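Local coordinates for SPCC1919.03c protein (Schizosaccharomyces pombe, PDB 2QRD) that probably serves as the beta subunit of AMP-activated protein kinase, assembling the heterotrimer and setting the kinase's location and substrate specificity, at residues His34-Ser42 with Leu53-His63. Numbering follows the deposited sequence.
Sequences HLEKCILNS and LPNPNHVLLNH
Within the interaction domain of the AMPK beta subunit, the loops entering and leaving helix 46-49, His34-Ser42 and Leu53-His63, are joined by two mainly apolar clusters, and all pairings between them are van der Waals contacts. In the first, Leu60 sets its forked end against His34 and Leu35. Its CD2 lies at the edge of the His34 imidazole, near the ring plane, 3.4 Å from CD2 of that ring, and also reaches Leu35 CD2 at 3.7 Å; the other branch, CD1, rests against the His34 carbonyl O. Val59 CG2 adds a methyl 3.6 Å from His34 CD2, its side chain crossing the histidine at roughly a right angle. An Asx turn shapes the backbone here: Asn57 OD1 accepts a nearly straight bond from Val59 N (3.2 Å), with the donor standing 53° out of the carbonyl plane. In the second cluster, Ile39 places CG1 between its backbone N and carbonyl carbon (chi1 69°), and the chain then extends, carrying CD1 to Leu53 CD1 (3.8 Å) and Pro56 CB (4.1 Å). Leu53 CD2 touches the Ile39 carbonyl O at 3.5 Å, while Ser42 OG abuts Pro54 CD. Thr88 of strand 85-93 touches both Ile39 and Leu53, tying this cluster to the sheet. An alanine at Leu60 would remove both methyl branches and would probably leave the His34 ring edge and Leu35 CD2 without their shared partner. Leu35 also packs on Tyr83 of the SNF1-like kinase ssp2 chain, and His63 ND1 hydrogen-bonds Asp93 there. Dispersion between methyls, prolines and a ring edge is thus what joins the two loops directly, while several of their polar groups bond to neighbouring subunits, consistent with a beta subunit that mediates heterotrimer formation.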
loop_
_atom_site.group_PDB
_atom_site.type_symbol
_atom_site.label_atom_id
_atom_site.label_comp_id
_atom_site.label_asym_id
_atom_site.label_seq_id
_atom_site.Cartn_x
_atom_site.Cartn_y
_atom_site.Cartn_z
ATOM N N HIS B 34 26.381 10.350 0.721
ATOM C CA HIS B 34 24.941 10.475 0.901
ATOM C C HIS B 34 24.075 9.464 0.123
ATOM O O HIS B 34 22.916 9.255 0.488
ATOM C CB HIS B 34 24.471 11.936 0.739
ATOM C CG HIS B 34 24.507 12.449 -0.670
ATOM N ND1 HIS B 34 25.672 12.847 -1.296
ATOM C CD2 HIS B 34 23.512 12.666 -1.563
ATOM C CE1 HIS B 34 25.394 13.262 -2.521
ATOM N NE2 HIS B 34 24.091 13.159 -2.710
ATOM N N LEU B 35 24.647 8.801 -0.893
ATOM C CA LEU B 35 23.950 7.724 -1.640
ATOM C C LEU B 35 24.226 6.313 -1.116
ATOM O O LEU B 35 23.949 5.308 -1.786
ATOM C CB LEU B 35 24.292 7.783 -3.139
ATOM C CG LEU B 35 23.672 8.901 -3.991
ATOM C CD1 LEU B 35 24.533 9.166 -5.222
ATOM C CD2 LEU B 35 22.226 8.592 -4.375
ATOM N N GLU B 36 24.784 6.247 0.078
ATOM C CA GLU B 36 25.121 4.984 0.715
ATOM C C GLU B 36 24.011 4.463 1.612
ATOM O O GLU B 36 23.916 3.260 1.839
ATOM C CB GLU B 36 26.441 5.105 1.495
ATOM C CG GLU B 36 27.689 4.961 0.595
ATOM C CD GLU B 36 28.990 5.380 1.268
ATOM O OE1 GLU B 36 29.090 5.294 2.522
ATOM O OE2 GLU B 36 29.924 5.800 0.534
ATOM N N LYS B 37 23.173 5.346 2.134
ATOM C CA LYS B 37 22.115 4.883 3.018
ATOM C C LYS B 37 20.742 5.224 2.461
ATOM O O LYS B 37 20.459 6.367 2.133
ATOM C CB LYS B 37 22.297 5.410 4.462
ATOM C CG LYS B 37 22.179 6.943 4.593
ATOM C CD LYS B 37 22.514 7.432 6.006
ATOM C CE LYS B 37 22.870 8.923 6.007
ATOM N NZ LYS B 37 23.349 9.376 7.355
ATOM N N CYS B 38 19.898 4.208 2.377
ATOM C CA CYS B 38 18.523 4.360 1.925
ATOM C C CYS B 38 17.571 4.302 3.128
ATOM O O CYS B 38 17.714 3.424 3.978
ATOM C CB CYS B 38 18.215 3.298 0.858
ATOM S SG CYS B 38 16.488 3.166 0.461
ATOM N N ILE B 39 16.634 5.262 3.219
ATOM C CA ILE B 39 15.761 5.382 4.406
ATOM C C ILE B 39 14.741 4.269 4.528
ATOM O O ILE B 39 14.104 4.147 5.573
ATOM C CB ILE B 39 15.007 6.755 4.568
ATOM C CG1 ILE B 39 13.928 6.952 3.489
ATOM C CG2 ILE B 39 15.985 7.938 4.701
ATOM C CD1 ILE B 39 12.908 8.025 3.843
ATOM N N LEU B 40 14.581 3.462 3.478
ATOM C CA LEU B 40 13.632 2.348 3.530
ATOM C C LEU B 40 14.125 1.265 4.455
ATOM O O LEU B 40 13.322 0.515 5.010
ATOM C CB LEU B 40 13.327 1.769 2.154
ATOM C CG LEU B 40 12.164 2.416 1.408
ATOM C CD1 LEU B 40 11.971 1.727 0.094
ATOM C CD2 LEU B 40 10.853 2.384 2.220
ATOM N N ASN B 41 15.442 1.192 4.618
ATOM C CA ASN B 41 16.056 0.218 5.499
ATOM C C ASN B 41 15.840 0.529 6.974
ATOM O O ASN B 41 16.404 -0.118 7.851
ATOM C CB ASN B 41 17.537 0.126 5.194
ATOM C CG ASN B 41 17.782 -0.329 3.826
ATOM O OD1 ASN B 41 16.954 -1.018 3.259
ATOM N ND2 ASN B 41 18.913 0.060 3.258
ATOM N N SER B 42 15.000 1.527 7.216
ATOM C CA SER B 42 14.644 1.957 8.552
ATOM C C SER B 42 13.235 1.459 8.913
ATOM O O SER B 42 12.353 1.380 8.050
ATOM C CB SER B 42 14.755 3.486 8.625
ATOM O OG SER B 42 13.842 4.046 9.543
ATOM N N LEU B 53 8.715 6.570 8.458
ATOM C CA LEU B 53 10.124 6.634 8.089
ATOM C C LEU B 53 10.725 7.881 8.697
ATOM O O LEU B 53 9.981 8.763 9.140
ATOM C CB LEU B 53 10.279 6.667 6.571
ATOM C CG LEU B 53 9.748 5.479 5.796
ATOM C CD1 LEU B 53 9.771 5.876 4.360
ATOM C CD2 LEU B 53 10.662 4.299 6.030
ATOM N N PRO B 54 12.077 7.954 8.752
ATOM C CA PRO B 54 12.664 9.257 9.073
ATOM C C PRO B 54 12.481 10.222 7.892
ATOM O O PRO B 54 12.178 9.791 6.765
ATOM C CB PRO B 54 14.142 8.941 9.312
ATOM C CG PRO B 54 14.396 7.648 8.625
ATOM C CD PRO B 54 13.104 6.900 8.573
ATOM N N ASN B 55 12.621 11.516 8.171
ATOM C CA ASN B 55 12.627 12.523 7.124
ATOM C C ASN B 55 13.783 12.294 6.169
ATOM O O ASN B 55 14.897 11.980 6.594
ATOM C CB ASN B 55 12.669 13.935 7.721
ATOM C CG ASN B 55 11.398 14.271 8.480
ATOM O OD1 ASN B 55 10.363 13.628 8.299
ATOM N ND2 ASN B 55 11.474 15.258 9.343
ATOM N N PRO B 56 13.520 12.422 4.869
ATOM C CA PRO B 56 14.586 12.088 3.935
ATOM C C PRO B 56 15.538 13.254 3.714
ATOM O O PRO B 56 15.219 14.396 4.024
ATOM C CB PRO B 56 13.823 11.785 2.648
ATOM C CG PRO B 56 12.636 12.695 2.712
ATOM C CD PRO B 56 12.292 12.871 4.184
ATOM N N ASN B 57 16.714 12.946 3.204
ATOM C CA ASN B 57 17.617 13.955 2.687
ATOM C C ASN B 57 16.950 14.553 1.437
ATOM O O ASN B 57 16.679 13.840 0.455
ATOM C CB ASN B 57 18.956 13.287 2.355
ATOM C CG ASN B 57 20.035 14.262 1.959
ATOM O OD1 ASN B 57 19.794 15.445 1.706
ATOM N ND2 ASN B 57 21.256 13.755 1.887
ATOM N N HIS B 58 16.656 15.851 1.512
ATOM C CA HIS B 58 16.040 16.589 0.421
ATOM C C HIS B 58 16.804 16.456 -0.897
ATOM O O HIS B 58 16.194 16.547 -1.967
ATOM C CB HIS B 58 15.849 18.067 0.782
ATOM C CG HIS B 58 15.214 18.289 2.129
ATOM N ND1 HIS B 58 14.141 17.545 2.591
ATOM C CD2 HIS B 58 15.504 19.180 3.114
ATOM C CE1 HIS B 58 13.807 17.958 3.801
ATOM N NE2 HIS B 58 14.616 18.949 4.141
ATOM N N VAL B 59 18.115 16.212 -0.847
ATOM C CA VAL B 59 18.840 15.974 -2.101
ATOM C C VAL B 59 18.568 14.594 -2.734
ATOM O O VAL B 59 18.918 14.395 -3.892
ATOM C CB VAL B 59 20.387 16.279 -2.037
ATOM C CG1 VAL B 59 20.670 17.737 -1.628
ATOM C CG2 VAL B 59 21.114 15.282 -1.144
ATOM N N LEU B 60 17.959 13.660 -1.997
ATOM C CA LEU B 60 17.727 12.302 -2.508
ATOM C C LEU B 60 16.274 12.045 -2.911
ATOM O O LEU B 60 15.849 10.891 -3.107
ATOM C CB LEU B 60 18.185 11.250 -1.496
ATOM C CG LEU B 60 19.634 11.305 -0.986
ATOM C CD1 LEU B 60 19.846 10.336 0.186
ATOM C CD2 LEU B 60 20.620 11.052 -2.125
ATOM N N LEU B 61 15.517 13.124 -3.023
ATOM C CA LEU B 61 14.183 13.108 -3.589
ATOM C C LEU B 61 14.160 12.649 -5.068
ATOM O O LEU B 61 14.961 13.096 -5.896
ATOM C CB LEU B 61 13.544 14.493 -3.419
ATOM C CG LEU B 61 12.604 14.707 -2.216
ATOM C CD1 LEU B 61 12.889 13.793 -1.036
ATOM C CD2 LEU B 61 12.619 16.154 -1.778
ATOM N N ASN B 62 13.238 11.741 -5.367
ATOM C CA ASN B 62 13.081 11.131 -6.687
ATOM C C ASN B 62 14.360 10.595 -7.337
ATOM O O ASN B 62 14.557 10.684 -8.534
ATOM C CB ASN B 62 12.196 11.992 -7.612
ATOM C CG ASN B 62 10.707 12.050 -7.135
ATOM O OD1 ASN B 62 10.133 13.133 -7.014
ATOM N ND2 ASN B 62 10.111 10.890 -6.835
ATOM N N HIS B 63 15.222 10.027 -6.498
ATOM C CA HIS B 63 16.267 9.105 -6.918
ATOM C C HIS B 63 15.728 7.691 -6.798
ATOM O O HIS B 63 15.137 7.313 -5.789
ATOM C CB HIS B 63 17.513 9.251 -6.030
ATOM C CG HIS B 63 18.315 10.481 -6.315
ATOM N ND1 HIS B 63 19.479 10.455 -7.051
ATOM C CD2 HIS B 63 18.110 11.775 -5.988
ATOM C CE1 HIS B 63 19.960 11.680 -7.166
ATOM N NE2 HIS B 63 19.143 12.501 -6.536
#